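Local structure of topoisomerase IV subunit A (Escherichia coli, 1ZVT) at residues S1-G12 and S16-N28. The protein forms part of a type II DNA topoisomerase active in decatenation, this C-terminal domain probably binding DNA and shaping substrate specificity. Numbering follows the deposited sequence.
Sequences SEPVTIVLSQMG and SAKGHDIDAPGLN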
ATOM      1  N   SER A   1       4.136  -0.793  27.768  1.00 39.23           N
ATOM      2  CA  SER A   1       3.203  -1.153  26.654  1.00 38.46           C
ATOM      3  C   SER A   1       1.787  -0.639  26.950  1.00 37.53           C
ATOM      4  O   SER A   1       1.169  -1.020  27.952  1.00 37.94           O
ATOM      5  CB  SER A   1       3.184  -2.672  26.449  1.00 38.87           C
ATOM      6  OG  SER A   1       2.319  -3.046  25.387  1.00 40.40           O
ATOM      7  N   GLU A   2       1.283   0.228  26.076  1.00 34.97           N
ATOM      8  CA  GLU A   2      -0.064   0.769  26.201  1.00 33.24           C
ATOM      9  C   GLU A   2      -0.612   0.982  24.787  1.00 30.83           C
ATOM     10  O   GLU A   2       0.164   1.269  23.875  1.00 29.84           O
ATOM     11  CB  GLU A   2      -0.061   2.089  26.982  1.00 33.31           C
ATOM     12  CG  GLU A   2       0.429   3.323  26.195  1.00 35.77           C
ATOM     13  CD  GLU A   2       0.300   4.640  26.969  1.00 36.44           C
ATOM     14  OE1 GLU A   2       1.277   5.426  26.972  1.00 41.33           O
ATOM     15  OE2 GLU A   2      -0.771   4.895  27.565  1.00 40.74           O
ATOM     16  N   PRO A   3      -1.935   0.820  24.601  1.00 28.61           N
ATOM     17  CA  PRO A   3      -2.552   1.042  23.282  1.00 26.99           C
ATOM     18  C   PRO A   3      -2.339   2.460  22.779  1.00 24.96           C
ATOM     19  O   PRO A   3      -2.527   3.402  23.541  1.00 24.82           O
ATOM     20  CB  PRO A   3      -4.046   0.810  23.552  1.00 27.18           C
ATOM     21  CG  PRO A   3      -4.197   0.909  25.018  1.00 28.29           C
ATOM     22  CD  PRO A   3      -2.933   0.395  25.595  1.00 29.17           C
ATOM     23  N   VAL A   4      -1.966   2.599  21.500  1.00 23.06           N
ATOM     24  CA  VAL A   4      -1.783   3.909  20.889  1.00 20.78           C
ATOM     25  C   VAL A   4      -2.397   3.915  19.493  1.00 20.28           C
ATOM     26  O   VAL A   4      -2.531   2.848  18.858  1.00 19.73           O
ATOM     27  CB  VAL A   4      -0.282   4.316  20.756  1.00 20.79           C
ATOM     28  CG1 VAL A   4       0.350   4.471  22.152  1.00 22.94           C
ATOM     29  CG2 VAL A   4       0.501   3.315  19.928  1.00 20.11           C
ATOM     30  N   THR A   5      -2.714   5.121  19.026  1.00 18.59           N
ATOM     31  CA  THR A   5      -3.097   5.358  17.623  1.00 18.63           C
ATOM     32  C   THR A   5      -2.129   6.371  17.064  1.00 17.99           C
ATOM     33  O   THR A   5      -1.940   7.434  17.656  1.00 19.18           O
ATOM     34  CB  THR A   5      -4.524   5.911  17.517  1.00 18.67           C
ATOM     35  OG1 THR A   5      -5.420   4.938  18.055  1.00 19.44           O
ATOM     36  CG2 THR A   5      -4.901   6.187  16.061  1.00 19.52           C
ATOM     37  N   ILE A   6      -1.515   6.041  15.937  1.00 17.08           N
ATOM     38  CA  ILE A   6      -0.629   7.001  15.280  1.00 16.49           C
ATOM     39  C   ILE A   6      -1.426   7.678  14.165  1.00 16.00           C
ATOM     40  O   ILE A   6      -2.091   7.006  13.378  1.00 16.98           O
ATOM     41  CB  ILE A   6       0.623   6.324  14.667  1.00 17.07           C
ATOM     42  CG1 ILE A   6       1.274   5.322  15.645  1.00 17.38           C
ATOM     43  CG2 ILE A   6       1.579   7.405  14.156  1.00 18.55           C
ATOM     44  CD1 ILE A   6       1.650   5.914  17.018  1.00 17.60           C
ATOM     45  N   VAL A   7      -1.372   9.006  14.131  1.00 15.92           N
ATOM     46  CA  VAL A   7      -2.167   9.802  13.188  1.00 16.36           C
ATOM     47  C   VAL A   7      -1.241  10.590  12.282  1.00 16.14           C
ATOM     48  O   VAL A   7      -0.349  11.300  12.760  1.00 16.80           O
ATOM     49  CB  VAL A   7      -3.095  10.781  13.948  1.00 16.45           C
ATOM     50  CG1 VAL A   7      -3.959  11.636  12.952  1.00 18.29           C
ATOM     51  CG2 VAL A   7      -3.980  10.001  14.953  1.00 19.13           C
ATOM     52  N   LEU A   8      -1.457  10.431  10.979  1.00 16.22           N
ATOM     53  CA  LEU A   8      -0.674  11.084   9.922  1.00 17.18           C
ATOM     54  C   LEU A   8      -1.530  12.120   9.239  1.00 18.10           C
ATOM     55  O   LEU A   8      -2.696  11.857   8.897  1.00 17.15           O
ATOM     56  CB  LEU A   8      -0.257  10.030   8.893  1.00 16.28           C
ATOM     57  CG  LEU A   8       0.474  10.517   7.641  1.00 17.72           C
ATOM     58  CD1 LEU A   8       1.849  11.135   8.014  1.00 18.30           C
ATOM     59  CD2 LEU A   8       0.626   9.359   6.622  1.00 18.17           C
ATOM     60  N   SER A   9      -0.966  13.301   9.039  1.00 18.29           N
ATOM     61  CA  SER A   9      -1.700  14.365   8.377  1.00 19.54           C
ATOM     62  C   SER A   9      -1.280  14.514   6.911  1.00 20.36           C
ATOM     63  O   SER A   9      -0.255  13.960   6.479  1.00 19.51           O
ATOM     64  CB  SER A   9      -1.506  15.685   9.116  1.00 20.19           C
ATOM     65  OG  SER A   9      -0.216  16.217   8.839  1.00 19.65           O
ATOM     66  N   GLN A  10      -2.077  15.284   6.157  1.00 20.51           N
ATOM     67  CA  GLN A  10      -1.824  15.500   4.723  1.00 22.02           C
ATOM     68  C   GLN A  10      -0.439  16.096   4.471  1.00 23.19           C
ATOM     69  O   GLN A  10       0.236  15.746   3.491  1.00 23.48           O
ATOM     70  CB  GLN A  10      -2.891  16.438   4.146  1.00 22.32           C
ATOM     71  CG  GLN A  10      -4.266  15.806   4.006  1.00 22.01           C
ATOM     72  CD  GLN A  10      -4.268  14.586   3.094  1.00 24.48           C
ATOM     73  OE1 GLN A  10      -3.469  14.484   2.148  1.00 26.21           O
ATOM     74  NE2 GLN A  10      -5.153  13.635   3.393  1.00 21.50           N
ATOM     75  N   MET A  11      -0.020  16.963   5.391  1.00 23.32           N
ATOM     76  CA  MET A  11       1.287  17.641   5.287  1.00 24.65           C
ATOM     77  C   MET A  11       2.448  16.830   5.852  1.00 24.04           C
ATOM     78  O   MET A  11       3.590  17.303   5.854  1.00 23.56           O
ATOM     79  CB  MET A  11       1.226  18.989   5.984  1.00 25.39           C
ATOM     80  CG  MET A  11       0.266  20.002   5.343  1.00 30.18           C
ATOM     81  SD  MET A  11       0.718  20.355   3.647  1.00 40.57           S
ATOM     82  CE  MET A  11      -0.509  19.454   2.707  1.00 40.93           C
ATOM     83  N   GLY A  12       2.176  15.614   6.334  1.00 22.31           N
ATOM     84  CA  GLY A  12       3.254  14.738   6.797  1.00 21.27           C
ATOM     85  C   GLY A  12       3.664  14.968   8.238  1.00 21.36           C
ATOM     86  O   GLY A  12       4.817  14.703   8.605  1.00 22.33           O
ATOM     87  N   SER A  16       1.130  10.528  18.317  1.00 22.60           N
ATOM     88  CA  SER A  16       0.751   9.229  18.886  1.00 24.06           C
ATOM     89  C   SER A  16      -0.258   9.497  19.987  1.00 25.24           C
ATOM     90  O   SER A  16       0.098  10.066  21.022  1.00 27.05           O
ATOM     91  CB  SER A  16       1.985   8.507  19.456  1.00 25.06           C
ATOM     92  OG  SER A  16       1.644   7.259  20.051  1.00 25.92           O
ATOM     93  N   ALA A  17      -1.505   9.109  19.765  1.00 24.29           N
ATOM     94  CA  ALA A  17      -2.575   9.348  20.738  1.00 24.35           C
ATOM     95  C   ALA A  17      -2.736   8.120  21.615  1.00 24.37           C
ATOM     96  O   ALA A  17      -2.593   7.002  21.144  1.00 24.38           O
ATOM     97  CB  ALA A  17      -3.869   9.654  20.024  1.00 24.35           C
ATOM     98  N   LYS A  18      -3.015   8.329  22.897  1.00 24.91           N
ATOM     99  CA  LYS A  18      -3.265   7.214  23.806  1.00 25.60           C
ATOM    100  C   LYS A  18      -4.604   6.579  23.454  1.00 25.46           C
ATOM    101  O   LYS A  18      -5.575   7.286  23.229  1.00 25.67           O
ATOM    102  CB  LYS A  18      -3.319   7.722  25.252  1.00 26.20           C
ATOM    103  CG  LYS A  18      -2.011   8.304  25.746  1.00 30.05           C
ATOM    104  CD  LYS A  18      -2.114   8.671  27.222  1.00 34.98           C
ATOM    105  CE  LYS A  18      -0.796   9.252  27.730  1.00 36.90           C
ATOM    106  NZ  LYS A  18      -0.674   9.138  29.206  1.00 39.95           N
ATOM    107  N   GLY A  19      -4.646   5.250  23.404  1.00 25.52           N
ATOM    108  CA  GLY A  19      -5.885   4.522  23.155  1.00 26.18           C
ATOM    109  C   GLY A  19      -6.161   4.208  21.700  1.00 26.71           C
ATOM    110  O   GLY A  19      -5.473   4.716  20.808  1.00 27.82           O
ATOM    111  N   HIS A  20      -7.180   3.382  21.464  1.00 26.46           N
ATOM    112  CA  HIS A  20      -7.559   3.002  20.102  1.00 27.06           C
ATOM    113  C   HIS A  20      -8.844   3.692  19.630  1.00 27.82           C
ATOM    114  O   HIS A  20      -9.225   3.550  18.453  1.00 27.59           O
ATOM    115  CB  HIS A  20      -7.712   1.481  19.996  1.00 26.36           C
ATOM    116  CG  HIS A  20      -6.419   0.728  20.046  1.00 27.62           C
ATOM    117  ND1 HIS A  20      -6.365  -0.638  20.209  1.00 28.89           N
ATOM    118  CD2 HIS A  20      -5.135   1.148  19.946  1.00 26.79           C
ATOM    119  CE1 HIS A  20      -5.103  -1.031  20.187  1.00 29.03           C
ATOM    120  NE2 HIS A  20      -4.336   0.035  20.033  1.00 27.60           N
ATOM    121  N   ASP A  21      -9.479   4.455  20.535  1.00 28.94           N
ATOM    122  CA  ASP A  21     -10.820   5.031  20.323  1.00 30.36           C
ATOM    123  C   ASP A  21     -10.875   6.513  19.905  1.00 30.12           C
ATOM    124  O   ASP A  21     -11.962   7.118  19.868  1.00 31.09           O
ATOM    125  CB  ASP A  21     -11.672   4.849  21.603  1.00 31.37           C
ATOM    126  CG  ASP A  21     -11.244   5.786  22.744  1.00 35.15           C
ATOM    127  OD1 ASP A  21     -10.139   6.372  22.679  1.00 39.15           O
ATOM    128  OD2 ASP A  21     -12.011   5.930  23.733  1.00 39.31           O
ATOM    129  N   ILE A  22      -9.727   7.115  19.624  1.00 28.94           N
ATOM    130  CA  ILE A  22      -9.676   8.548  19.363  1.00 27.95           C
ATOM    131  C   ILE A  22     -10.396   8.903  18.065  1.00 26.76           C
ATOM    132  O   ILE A  22     -10.510   8.074  17.155  1.00 26.31           O
ATOM    133  CB  ILE A  22      -8.229   9.066  19.325  1.00 28.61           C
ATOM    134  CG1 ILE A  22      -7.475   8.420  18.166  1.00 29.68           C
ATOM    135  CG2 ILE A  22      -7.528   8.751  20.656  1.00 31.08           C
ATOM    136  CD1 ILE A  22      -6.653   9.397  17.409  1.00 33.29           C
ATOM    137  N   ASP A  23     -10.899  10.128  18.004  1.00 25.10           N
ATOM    138  CA  ASP A  23     -11.474  10.671  16.781  1.00 23.94           C
ATOM    139  C   ASP A  23     -10.353  11.377  16.023  1.00 23.11           C
ATOM    140  O   ASP A  23     -10.080  12.554  16.260  1.00 22.34           O
ATOM    141  CB  ASP A  23     -12.602  11.651  17.148  1.00 24.13           C
ATOM    142  CG  ASP A  23     -13.267  12.278  15.942  1.00 25.46           C
ATOM    143  OD1 ASP A  23     -12.724  12.237  14.806  1.00 26.84           O
ATOM    144  OD2 ASP A  23     -14.374  12.838  16.125  1.00 27.34           O
ATOM    145  N   ALA A  24      -9.664  10.646  15.153  1.00 21.78           N
ATOM    146  CA  ALA A  24      -8.469  11.201  14.526  1.00 21.70           C
ATOM    147  C   ALA A  24      -8.749  12.357  13.565  1.00 21.80           C
ATOM    148  O   ALA A  24      -8.051  13.375  13.598  1.00 22.51           O
ATOM    149  CB  ALA A  24      -7.652  10.095  13.857  1.00 21.51           C
ATOM    150  N   PRO A  25      -9.777  12.229  12.705  1.00 21.40           N
ATOM    151  CA  PRO A  25     -10.064  13.365  11.841  1.00 21.60           C
ATOM    152  C   PRO A  25     -10.490  14.601  12.643  1.00 22.51           C
ATOM    153  O   PRO A  25     -10.341  15.723  12.158  1.00 23.51           O
ATOM    154  CB  PRO A  25     -11.188  12.847  10.944  1.00 21.78           C
ATOM    155  CG  PRO A  25     -11.010  11.369  10.951  1.00 19.81           C
ATOM    156  CD  PRO A  25     -10.632  11.075  12.378  1.00 21.35           C
ATOM    157  N   GLY A  26     -11.010  14.395  13.858  1.00 23.38           N
ATOM    158  CA  GLY A  26     -11.456  15.497  14.713  1.00 24.13           C
ATOM    159  C   GLY A  26     -10.376  16.208  15.521  1.00 24.75           C
ATOM    160  O   GLY A  26     -10.667  17.152  16.247  1.00 25.09           O
ATOM    161  N   LEU A  27      -9.129  15.754  15.416  1.00 24.70           N
ATOM    162  CA  LEU A  27      -8.019  16.406  16.115  1.00 25.25           C
ATOM    163  C   LEU A  27      -7.700  17.775  15.538  1.00 26.13           C
ATOM    164  O   LEU A  27      -8.166  18.129  14.453  1.00 26.23           O
ATOM    165  CB  LEU A  27      -6.772  15.528  16.050  1.00 24.64           C
ATOM    166  CG  LEU A  27      -6.902  14.160  16.711  1.00 23.74           C
ATOM    167  CD1 LEU A  27      -5.734  13.275  16.332  1.00 26.24           C
ATOM    168  CD2 LEU A  27      -6.977  14.304  18.229  1.00 26.31           C
ATOM    169  N   ASN A  28      -6.893  18.529  16.291  1.00 27.61           N
ATOM    170  CA  ASN A  28      -6.366  19.815  15.870  1.00 29.13           C
ATOM    171  C   ASN A  28      -5.320  19.616  14.774  1.00 29.48           C
ATOM    172  O   ASN A  28      -4.403  18.811  14.924  1.00 29.97           O
ATOM    173  CB  ASN A  28      -5.753  20.501  17.100  1.00 30.09           C
ATOM    174  CG  ASN A  28      -5.240  21.909  16.824  1.00 33.13           C
ATOM    175  OD1 ASN A  28      -4.407  22.424  17.575  1.00 39.56           O
ATOM    176  ND2 ASN A  28      -5.729  22.540  15.767  1.00 37.87           N
TER
HETATM  177  O   HOH W   1      -7.209   3.565  16.348  1.00 20.80           O
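Pro3 CB lies over one face of the His20 imidazole, 3.8 Å from its centroid and displaced from the ring centre, a CH-pi contact. At the ring edge sits the Val4 carbonyl, with Val4 O 3.3 Å from His20 CD2, while His20 NE2 is hydrogen-bonded to Gly41 O on the adjoining strand 35-42. The Thr5 hydroxyl is gripped twice: OG1 donates to a lone pair of Gly19 O, in the carbonyl plane, at 2.8 Å, and accepts from a water that also donates to His20 O. With chi1 at -62°, OG1 stands beside its own backbone N and CG2 turns to meet Ile22 CD1, tip to tip. Replacing Thr5 by alanine takes away the hydroxyl and the methyl, which is likely to leave Gly19 O without its side-chain donor, the water with one partner fewer, and a gap against Ile22. Farther along, Val7 CG2 fits among Ile22 CD1 (3.7 Å), Ala24 CB (3.8 Å) and Leu27 CD1, as the 19-28 loop folds back over the Thr5 and Val7 side of the strand. Through the backbone, Thr5 and Ala17 form an antiparallel hydrogen-bonded pair, Thr5 N to Ala17 O 2.8 Å and Ala17 N to Thr5 O 2.7 Å; Gly19 N donates a further hydrogen bond to Pro3 O. Strands 3-9 and 13-18 are the central hairpin of a four-stranded antiparallel blade, whose outer strands are 35-42 and 72-73, in the beta-pinwheel fold of this domain.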